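Local coordinates for protein VP1 (Merkel cell polyomavirus, PDB 4FMH) that forms the pentameric building blocks of the Merkel cell polyomavirus capsid and binds sialylated glycans through a site required for infection, at residues Ser43-Lys55 / Phe261-Gly273. Numbering follows the deposited sequence. Where two conformers were deposited one is given.
With SIA (N-acetyl-alpha-neuraminic acid), chain U.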
loop_
_atom_site.group_PDB
_atom_site.type_symbol
_atom_site.label_atom_id
_atom_site.label_comp_id
_atom_site.label_asym_id
_atom_site.label_seq_id
_atom_site.Cartn_x
_atom_site.Cartn_y
_atom_site.Cartn_z
ATOM N N SER B 43 16.073 -23.306 -26.179
ATOM C CA SER B 43 16.169 -23.196 -24.720
ATOM C C SER B 43 16.707 -21.871 -24.179
ATOM O O SER B 43 16.693 -21.648 -22.966
ATOM C CB SER B 43 16.946 -24.377 -24.133
ATOM O OG SER B 43 16.101 -25.507 -24.000
ATOM N N ASN B 44 17.176 -20.993 -25.063
ATOM C CA ASN B 44 17.636 -19.674 -24.626
ATOM C C ASN B 44 16.498 -18.843 -24.034
ATOM O O ASN B 44 16.738 -17.873 -23.307
ATOM C CB ASN B 44 18.339 -18.914 -25.754
ATOM C CG ASN B 44 17.435 -18.653 -26.934
ATOM O OD1 ASN B 44 16.973 -17.527 -27.139
ATOM N ND2 ASN B 44 17.179 -19.690 -27.724
ATOM N N TRP B 45 15.263 -19.237 -24.337
ATOM C CA TRP B 45 14.092 -18.567 -23.786
ATOM C C TRP B 45 13.480 -19.292 -22.575
ATOM O O TRP B 45 12.356 -19.002 -22.175
ATOM C CB TRP B 45 13.055 -18.292 -24.881
ATOM C CG TRP B 45 13.469 -17.157 -25.792
ATOM C CD1 TRP B 45 13.679 -17.219 -27.139
ATOM C CD2 TRP B 45 13.754 -15.807 -25.402
ATOM N NE1 TRP B 45 14.059 -15.980 -27.619
ATOM C CE2 TRP B 45 14.114 -15.099 -26.573
ATOM C CE3 TRP B 45 13.724 -15.121 -24.178
ATOM C CZ2 TRP B 45 14.445 -13.737 -26.555
ATOM C CZ3 TRP B 45 14.061 -13.771 -24.159
ATOM C CH2 TRP B 45 14.412 -13.093 -25.344
ATOM N N TYR B 46 14.240 -20.222 -22.002
ATOM C CA TYR B 46 13.867 -20.893 -20.759
ATOM C C TYR B 46 13.566 -19.862 -19.667
ATOM O O TYR B 46 14.366 -18.958 -19.418
ATOM C CB TYR B 46 15.003 -21.815 -20.326
ATOM C CG TYR B 46 14.836 -22.493 -18.993
ATOM C CD1 TYR B 46 13.744 -23.330 -18.737
ATOM C CD2 TYR B 46 15.801 -22.338 -17.998
ATOM C CE1 TYR B 46 13.607 -23.976 -17.507
ATOM C CE2 TYR B 46 15.674 -22.973 -16.771
ATOM C CZ TYR B 46 14.576 -23.788 -16.533
ATOM O OH TYR B 46 14.459 -24.413 -15.318
ATOM N N THR B 47 12.410 -20.038 -19.026
ATOM C CA THR B 47 11.827 -19.130 -18.005
ATOM C C THR B 47 11.075 -17.934 -18.598
ATOM O O THR B 47 10.664 -17.027 -17.867
ATOM C CB THR B 47 12.817 -18.691 -16.856
ATOM O OG1 THR B 47 13.677 -17.640 -17.315
ATOM C CG2 THR B 47 13.644 -19.868 -16.340
ATOM N N TYR B 48 10.879 -17.961 -19.915
ATOM C CA TYR B 48 10.099 -16.949 -20.626
ATOM C C TYR B 48 9.025 -17.594 -21.510
ATOM O O TYR B 48 9.034 -18.815 -21.750
ATOM C CB TYR B 48 11.001 -16.076 -21.517
ATOM C CG TYR B 48 12.070 -15.293 -20.798
ATOM C CD1 TYR B 48 11.851 -13.962 -20.426
ATOM C CD2 TYR B 48 13.315 -15.869 -20.509
ATOM C CE1 TYR B 48 12.834 -13.229 -19.767
ATOM C CE2 TYR B 48 14.309 -15.139 -19.856
ATOM C CZ TYR B 48 14.053 -13.824 -19.488
ATOM O OH TYR B 48 15.020 -13.099 -18.839
ATOM N N THR B 49 8.106 -16.762 -21.987
ATOM C CA THR B 49 7.204 -17.128 -23.065
ATOM C C THR B 49 7.886 -16.729 -24.374
ATOM O O THR B 49 9.002 -16.189 -24.364
ATOM C CB THR B 49 5.853 -16.371 -22.977
ATOM O OG1 THR B 49 6.081 -14.959 -23.095
ATOM C CG2 THR B 49 5.133 -16.667 -21.669
ATOM N N TYR B 50 7.224 -16.994 -25.499
ATOM C CA TYR B 50 7.565 -16.310 -26.745
ATOM C C TYR B 50 6.869 -14.945 -26.742
ATOM O O TYR B 50 6.455 -14.456 -25.686
ATOM C CB TYR B 50 7.180 -17.147 -27.980
ATOM C CG TYR B 50 8.125 -18.293 -28.299
ATOM C CD1 TYR B 50 9.274 -18.527 -27.533
ATOM C CD2 TYR B 50 7.891 -19.120 -29.401
ATOM C CE1 TYR B 50 10.146 -19.566 -27.842
ATOM C CE2 TYR B 50 8.754 -20.161 -29.718
ATOM C CZ TYR B 50 9.877 -20.380 -28.934
ATOM O OH TYR B 50 10.730 -21.411 -29.250
ATOM N N ASP B 51 6.729 -14.325 -27.906
ATOM C CA ASP B 51 6.138 -12.991 -27.959
ATOM C C ASP B 51 4.619 -13.041 -27.904
ATOM O O ASP B 51 3.973 -13.723 -28.703
ATOM C CB ASP B 51 6.648 -12.228 -29.185
ATOM C CG ASP B 51 8.158 -12.101 -29.193
ATOM O OD1 ASP B 51 8.765 -12.250 -30.277
ATOM O OD2 ASP B 51 8.746 -11.868 -28.109
ATOM N N LEU B 52 4.061 -12.327 -26.936
ATOM C CA LEU B 52 2.620 -12.291 -26.731
ATOM C C LEU B 52 2.005 -11.171 -27.561
ATOM O O LEU B 52 2.395 -10.006 -27.442
ATOM C CB LEU B 52 2.299 -12.112 -25.241
ATOM C CG LEU B 52 2.696 -13.297 -24.350
ATOM C CD1 LEU B 52 2.972 -12.833 -22.926
ATOM C CD2 LEU B 52 1.641 -14.399 -24.371
ATOM N N GLN B 53 1.048 -11.535 -28.409
ATOM C CA GLN B 53 0.413 -10.593 -29.326
ATOM C C GLN B 53 -1.046 -10.955 -29.556
ATOM O O GLN B 53 -1.366 -12.135 -29.716
ATOM C CB GLN B 53 1.104 -10.614 -30.697
ATOM C CG GLN B 53 2.569 -10.218 -30.730
ATOM C CD GLN B 53 3.078 -10.045 -32.147
ATOM O OE1 GLN B 53 2.870 -9.001 -32.770
ATOM N NE2 GLN B 53 3.747 -11.071 -32.666
ATOM N N PRO B 54 -1.925 -9.945 -29.629
ATOM C CA PRO B 54 -3.269 -10.178 -30.157
ATOM C C PRO B 54 -3.178 -10.548 -31.634
ATOM O O PRO B 54 -2.476 -9.877 -32.387
ATOM C CB PRO B 54 -3.951 -8.812 -30.020
ATOM C CG PRO B 54 -3.056 -7.989 -29.172
ATOM C CD PRO B 54 -1.687 -8.520 -29.337
ATOM N N LYS B 55 -3.889 -11.595 -32.043
ATOM C CA LYS B 55 -3.868 -12.057 -33.436
ATOM C C LYS B 55 -4.395 -10.990 -34.405
ATOM O O LYS B 55 -3.906 -10.874 -35.523
ATOM C CB LYS B 55 -4.668 -13.355 -33.575
ATOM C CG LYS B 55 -4.640 -14.002 -34.958
ATOM C CD LYS B 55 -5.325 -15.356 -34.921
ATOM C CE LYS B 55 -5.806 -15.788 -36.302
ATOM N NZ LYS B 55 -6.620 -17.036 -36.234
ATOM N N PHE B 261 6.956 -8.518 -17.769
ATOM C CA PHE B 261 7.339 -8.604 -19.174
ATOM C C PHE B 261 8.794 -8.228 -19.395
ATOM O O PHE B 261 9.301 -7.286 -18.774
ATOM C CB PHE B 261 6.512 -7.644 -20.036
ATOM C CG PHE B 261 5.047 -7.961 -20.102
ATOM C CD1 PHE B 261 4.578 -9.006 -20.890
ATOM C CD2 PHE B 261 4.125 -7.171 -19.406
ATOM C CE1 PHE B 261 3.207 -9.279 -20.971
ATOM C CE2 PHE B 261 2.755 -7.437 -19.484
ATOM C CZ PHE B 261 2.305 -8.499 -20.268
ATOM N N LEU B 262 9.443 -8.957 -20.304
ATOM C CA LEU B 262 10.672 -8.500 -20.927
ATOM C C LEU B 262 10.257 -7.683 -22.146
ATOM O O LEU B 262 9.586 -8.195 -23.053
ATOM C CB LEU B 262 11.547 -9.680 -21.348
ATOM C CG LEU B 262 12.914 -9.355 -21.978
ATOM C CD1 LEU B 262 13.864 -8.679 -20.980
ATOM C CD2 LEU B 262 13.545 -10.605 -22.572
ATOM N N PHE B 263 10.626 -6.410 -22.144
ATOM C CA PHE B 263 10.287 -5.493 -23.231
ATOM C C PHE B 263 11.415 -5.461 -24.242
ATOM O O PHE B 263 12.517 -5.004 -23.930
ATOM C CB PHE B 263 10.072 -4.085 -22.672
ATOM C CG PHE B 263 8.781 -3.926 -21.911
ATOM C CD1 PHE B 263 8.697 -4.284 -20.573
ATOM C CD2 PHE B 263 7.656 -3.417 -22.539
ATOM C CE1 PHE B 263 7.497 -4.137 -19.862
ATOM C CE2 PHE B 263 6.448 -3.265 -21.839
ATOM C CZ PHE B 263 6.374 -3.631 -20.500
ATOM N N LYS B 264 11.133 -5.945 -25.447
ATOM C CA LYS B 264 12.143 -6.046 -26.496
ATOM C C LYS B 264 12.115 -4.813 -27.408
ATOM O O LYS B 264 11.063 -4.205 -27.598
ATOM C CB LYS B 264 11.932 -7.325 -27.313
ATOM C CG LYS B 264 11.912 -8.596 -26.464
ATOM C CD LYS B 264 11.569 -9.816 -27.303
ATOM C CE LYS B 264 11.644 -11.084 -26.459
ATOM N NZ LYS B 264 11.123 -12.272 -27.193
ATOM N N THR B 265 13.277 -4.461 -27.960
ATOM C CA THR B 265 13.451 -3.272 -28.805
ATOM C C THR B 265 12.331 -3.054 -29.834
ATOM O O THR B 265 11.840 -1.942 -29.990
ATOM C CB THR B 265 14.823 -3.310 -29.541
ATOM O OG1 THR B 265 15.864 -3.591 -28.598
ATOM C CG2 THR B 265 15.129 -1.970 -30.242
ATOM N N SER B 266 11.939 -4.123 -30.523
ATOM C CA SER B 266 10.946 -4.059 -31.597
ATOM C C SER B 266 9.537 -3.691 -31.118
ATOM O O SER B 266 8.692 -3.296 -31.926
ATOM C CB SER B 266 10.874 -5.414 -32.288
ATOM O OG SER B 266 10.477 -6.387 -31.339
ATOM N N GLY B 267 9.289 -3.837 -29.815
ATOM C CA GLY B 267 7.955 -3.659 -29.252
ATOM C C GLY B 267 7.378 -4.968 -28.739
ATOM O O GLY B 267 6.430 -4.968 -27.956
ATOM N N LYS B 268 7.956 -6.084 -29.177
ATOM C CA LYS B 268 7.527 -7.405 -28.732
ATOM C C LYS B 268 7.706 -7.532 -27.224
ATOM O O LYS B 268 8.624 -6.941 -26.641
ATOM C CB LYS B 268 8.307 -8.517 -29.448
ATOM C CG LYS B 268 8.225 -8.491 -30.976
ATOM C CD LYS B 268 6.909 -9.023 -31.506
ATOM C CE LYS B 268 6.835 -8.899 -33.034
ATOM N NZ LYS B 268 7.695 -9.886 -33.747
ATOM N N MET B 269 6.808 -8.292 -26.599
ATOM C CA MET B 269 6.854 -8.531 -25.164
ATOM C C MET B 269 6.665 -10.007 -24.836
ATOM O O MET B 269 5.809 -10.676 -25.422
ATOM C CB MET B 269 5.771 -7.714 -24.461
ATOM C CG MET B 269 5.931 -6.195 -24.652
ATOM S SD MET B 269 4.423 -5.282 -24.372
ATOM C CE MET B 269 4.038 -5.726 -22.675
ATOM N N ALA B 270 7.455 -10.490 -23.881
ATOM C CA ALA B 270 7.355 -11.861 -23.389
ATOM C C ALA B 270 7.252 -11.861 -21.860
ATOM O O ALA B 270 7.912 -11.065 -21.192
ATOM C CB ALA B 270 8.571 -12.669 -23.835
ATOM N N LEU B 271 6.425 -12.744 -21.307
ATOM C CA LEU B 271 6.356 -12.883 -19.849
ATOM C C LEU B 271 7.541 -13.690 -19.307
ATOM O O LEU B 271 8.172 -14.461 -20.039
ATOM C CB LEU B 271 5.017 -13.485 -19.409
ATOM C CG LEU B 271 3.798 -12.561 -19.440
ATOM C CD1 LEU B 271 2.532 -13.380 -19.310
ATOM C CD2 LEU B 271 3.876 -11.480 -18.333
ATOM N N HIS B 272 7.839 -13.493 -18.025
ATOM C CA HIS B 272 9.006 -14.083 -17.376
ATOM C C HIS B 272 8.575 -14.574 -16.001
ATOM O O HIS B 272 7.728 -13.956 -15.350
ATOM C CB HIS B 272 10.105 -13.017 -17.253
ATOM C CG HIS B 272 11.389 -13.494 -16.638
ATOM N ND1 HIS B 272 11.982 -14.697 -16.960
ATOM C CD2 HIS B 272 12.226 -12.891 -15.759
ATOM C CE1 HIS B 272 13.106 -14.829 -16.279
ATOM N NE2 HIS B 272 13.279 -13.745 -15.544
ATOM N N GLY B 273 9.145 -15.696 -15.573
ATOM C CA GLY B 273 8.876 -16.225 -14.240
ATOM C C GLY B 273 10.162 -16.495 -13.484
ATOM O O GLY B 273 11.238 -16.547 -14.081
HETATM C C1 SIA U . 11.743 -9.326 -32.536
HETATM C C2 SIA U . 12.884 -10.331 -32.699
HETATM C C3 SIA U . 13.453 -10.680 -31.310
HETATM C C4 SIA U . 12.576 -11.629 -30.486
HETATM C C5 SIA U . 12.156 -12.850 -31.301
HETATM C C6 SIA U . 11.574 -12.460 -32.665
HETATM C C7 SIA U . 11.330 -13.718 -33.519
HETATM C C8 SIA U . 10.392 -13.509 -34.717
HETATM C C9 SIA U . 11.039 -12.764 -35.881
HETATM C C10 SIA U . 11.458 -14.886 -30.115
HETATM C C11 SIA U . 10.380 -15.528 -29.301
HETATM N N5 SIA U . 11.217 -13.630 -30.508
HETATM O O1A SIA U . 11.784 -8.505 -31.587
HETATM O O1B SIA U . 10.792 -9.322 -33.357
HETATM O O4 SIA U . 13.276 -12.082 -29.312
HETATM O O6 SIA U . 12.440 -11.538 -33.362
HETATM O O7 SIA U . 12.586 -14.267 -33.944
HETATM O O8 SIA U . 9.919 -14.775 -35.204
HETATM O O9 SIA U . 10.632 -11.395 -35.813
HETATM O O10 SIA U . 12.482 -15.487 -30.397
HETATM O O HOH W 1 10.786 -14.748 -25.829
HETATM O O HOH W 2 7.528 -12.492 -32.676
HETATM O O HOH W 3 4.674 -8.991 -28.346
#
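Tyr48 and His272 lie in an offset stack, centroids 4.0 Å apart and planes only 13° from parallel, with ND1 of His272 over one face of the phenol ring and CZ3 of Trp45 over the opposite face. The imidazole edge is used as well: ND1 donates to Thr47 O (2.8 Å) from above the carbonyl plane, while Gly273 N, bonded to the same oxygen, lies closer to that plane. A chi1 of -178° lays the His272 imidazole against the phenol with ND1 turned to Thr47 O. Tyr48 OH bonds to Leu149 O of a neighbouring subunit. The indole of Trp45 takes Lys264 NZ over one face as a cation-pi contact, 4.1 Å from the six-membered ring centroid, with a water over the centre of the same face, and meets Leu262 CD2 at its edge.

Lys264, extended beyond CG, is long enough to carry its ammonium to Asp51 OD2 as well, a 2.6 Å salt bridge on the syn side of the carboxylate. Its NZ also donates to O4 of the sialic acid and to that water, which bonds Thr49 O. Asp51, an anionic acceptor, suits both lysine and sugar: OD1 accepts the sugar's N5-H (2.8 Å, 163°) and a second water that also takes a bond from Lys268 NZ.

Further along the strand, Thr49 OG1 accepts the N-H of Leu271 and donates to Tyr50 O, whereas Leu52 N bonds Met269 O almost straight. Leu52 CD1 packs on Leu271 CG.

Ser266 OG donates to O1A and cationic Lys268, through NZ, to O1B of the sialic acid carboxylate; the Tyr50 ring touches the sugar's acetyl methyl, C11. A long loop laid on a jelly-roll hairpin thus forms most of the glycan pocket of this polyomavirus VP1, which Asp114 completes.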